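Local coordinates for protein putative amidohydrolase/peptidase (Burkholderia cenocepacia, PDB 4WJB) that probably hydrolyses carbon-nitrogen bonds other than peptide bonds, as a zinc-dependent amidohydrolase of the peptidase M20 family, at residues Phe78-Gly83 against Pro132-Ile137. Numbering follows the deposited sequence.
With EDO (1,2-ethanediol), chain I.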
loop_
_atom_site.group_PDB
_atom_site.type_symbol
_atom_site.label_atom_id
_atom_site.label_comp_id
_atom_site.label_asym_id
_atom_site.label_seq_id
_atom_site.Cartn_x
_atom_site.Cartn_y
_atom_site.Cartn_z
ATOM N N PHE A 78 2.968 42.514 -19.331
ATOM C CA PHE A 78 3.845 43.402 -18.571
ATOM C C PHE A 78 3.277 44.814 -18.550
ATOM O O PHE A 78 3.116 45.433 -19.597
ATOM C CB PHE A 78 5.260 43.445 -19.167
ATOM C CG PHE A 78 5.912 42.105 -19.303
ATOM C CD1 PHE A 78 5.701 41.330 -20.434
ATOM C CD2 PHE A 78 6.752 41.624 -18.311
ATOM C CE1 PHE A 78 6.310 40.094 -20.570
ATOM C CE2 PHE A 78 7.360 40.388 -18.438
ATOM C CZ PHE A 78 7.136 39.622 -19.572
ATOM N N ALA A 79 2.974 45.316 -17.359
ATOM C CA ALA A 79 2.535 46.698 -17.203
ATOM C C ALA A 79 3.696 47.528 -16.688
ATOM O O ALA A 79 4.152 47.316 -15.569
ATOM C CB ALA A 79 1.359 46.783 -16.254
ATOM N N ARG A 80 4.175 48.477 -17.486
ATOM C CA ARG A 80 5.369 49.209 -17.090
ATOM C C ARG A 80 5.074 50.608 -16.569
ATOM O O ARG A 80 4.491 51.432 -17.270
ATOM C CB ARG A 80 6.359 49.310 -18.255
ATOM C CG ARG A 80 7.542 50.231 -17.953
ATOM C CD ARG A 80 8.705 50.001 -18.909
ATOM N NE ARG A 80 9.308 48.682 -18.718
ATOM C CZ ARG A 80 10.497 48.329 -19.195
ATOM N NH1 ARG A 80 11.227 49.201 -19.887
ATOM N NH2 ARG A 80 10.967 47.110 -18.969
ATOM N N ARG A 81 5.498 50.863 -15.336
ATOM C CA ARG A 81 5.495 52.208 -14.783
ATOM C C ARG A 81 6.833 52.859 -15.121
ATOM O O ARG A 81 7.886 52.354 -14.726
ATOM C CB ARG A 81 5.270 52.181 -13.265
ATOM C CG ARG A 81 5.069 53.562 -12.654
ATOM C CD ARG A 81 4.953 53.506 -11.130
ATOM N NE ARG A 81 4.554 54.800 -10.576
ATOM C CZ ARG A 81 5.399 55.744 -10.168
ATOM N NH1 ARG A 81 6.712 55.550 -10.244
ATOM N NH2 ARG A 81 4.929 56.889 -9.684
ATOM N N ALA A 82 6.789 53.967 -15.860
ATOM C CA ALA A 82 7.999 54.621 -16.350
ATOM C C ALA A 82 9.002 54.928 -15.236
ATOM O O ALA A 82 8.625 55.163 -14.088
ATOM C CB ALA A 82 7.640 55.905 -17.097
ATOM N N GLY A 83 10.283 54.900 -15.587
ATOM C CA GLY A 83 11.335 55.347 -14.692
ATOM C C GLY A 83 12.027 56.553 -15.297
ATOM O O GLY A 83 11.789 56.877 -16.459
ATOM N N PRO A 132 12.412 51.814 -14.487
ATOM C CA PRO A 132 11.022 51.437 -14.726
ATOM C C PRO A 132 10.651 50.220 -13.886
ATOM O O PRO A 132 11.515 49.398 -13.577
ATOM C CB PRO A 132 10.996 51.103 -16.221
ATOM C CG PRO A 132 12.397 50.703 -16.533
ATOM C CD PRO A 132 13.256 51.594 -15.675
ATOM N N VAL A 133 9.381 50.124 -13.514
ATOM C CA VAL A 133 8.862 48.973 -12.789
ATOM C C VAL A 133 7.877 48.201 -13.662
ATOM O O VAL A 133 6.915 48.777 -14.162
ATOM C CB VAL A 133 8.162 49.410 -11.484
ATOM C CG1 VAL A 133 7.589 48.201 -10.748
ATOM C CG2 VAL A 133 9.125 50.190 -10.603
ATOM N N ASP A 134 8.121 46.905 -13.856
ATOM C CA ASP A 134 7.197 46.051 -14.598
ATOM C C ASP A 134 6.334 45.246 -13.640
ATOM O O ASP A 134 6.858 44.615 -12.739
ATOM C CB ASP A 134 7.949 45.078 -15.515
ATOM C CG ASP A 134 8.458 45.730 -16.780
ATOM O OD1 ASP A 134 7.860 46.733 -17.226
ATOM O OD2 ASP A 134 9.461 45.228 -17.333
ATOM N N VAL A 135 5.017 45.273 -13.831
ATOM C CA VAL A 135 4.132 44.347 -13.122
ATOM C C VAL A 135 3.690 43.285 -14.118
ATOM O O VAL A 135 3.161 43.614 -15.181
ATOM C CB VAL A 135 2.904 45.054 -12.503
ATOM C CG1 VAL A 135 2.036 44.046 -11.754
ATOM C CG2 VAL A 135 3.352 46.174 -11.566
ATOM N N VAL A 136 3.926 42.015 -13.788
ATOM C CA VAL A 136 3.770 40.940 -14.767
ATOM C C VAL A 136 2.711 39.899 -14.386
ATOM O O VAL A 136 2.584 39.515 -13.223
ATOM C CB VAL A 136 5.118 40.197 -15.002
ATOM C CG1 VAL A 136 5.641 39.599 -13.701
ATOM C CG2 VAL A 136 4.971 39.107 -16.061
ATOM N N ILE A 137 1.943 39.466 -15.378
ATOM C CA ILE A 137 1.167 38.242 -15.272
ATOM C C ILE A 137 1.821 37.159 -16.122
ATOM O O ILE A 137 1.934 37.306 -17.344
ATOM C CB ILE A 137 -0.277 38.421 -15.740
ATOM C CG1 ILE A 137 -0.994 39.467 -14.888
ATOM C CG2 ILE A 137 -1.014 37.085 -15.672
ATOM C CD1 ILE A 137 -2.429 39.705 -15.316
HETATM C C1 EDO I . 13.220 45.739 -21.323
HETATM O O1 EDO I . 13.197 46.728 -20.285
HETATM C C2 EDO I . 11.921 45.781 -22.120
HETATM O O2 EDO I . 11.898 44.664 -23.015
#
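An antiparallel strand pair in the zinc-binding domain brings R80 and D134 together across a non-hydrogen-bonded position. R80 grips the carboxylate side-on. Its NE lies 2.8 Å from D134 OD1, and its NH2 2.9 Å from D134 OD2. Both hydrogen bonds are nearly straight. Both oxygens lie in the guanidinium plane and are met on their syn sides, by nitrogens tilted out of the carboxylate plane. The two planes are 25° apart. The R80 chain leaves with CG anti to the backbone N (chi1 172°) and bends at chi3 (-67°), which turns NE and NH2 to D134. P132 CG covers one face of the guanidinium near its rim, and P132 CB packs 3.7 Å from R80 CD. At the guanidinium edge, O1 of an ethanediol, probably from the crystallisation liquor, accepts a bond from R80 NH2 (2.6 Å).

Strand 77-81 runs between strands 68-71 and 133-138 in the sheet of this M20 domain. R70 on strand 68-71 also forms a salt bridge with D134 OD2. A79 and V135 form a hydrogen-bonded pair with two backbone N-H...O bonds, as do R81 and V133. A79 and V135 lie on the face packed against helices 49-64 and 109-124. On the face with R80 and D134, F78 CE2 meets V136 CG2 obliquely at 3.6 Å. The V136 side chain lies about 12 Å from the bound zinc ion.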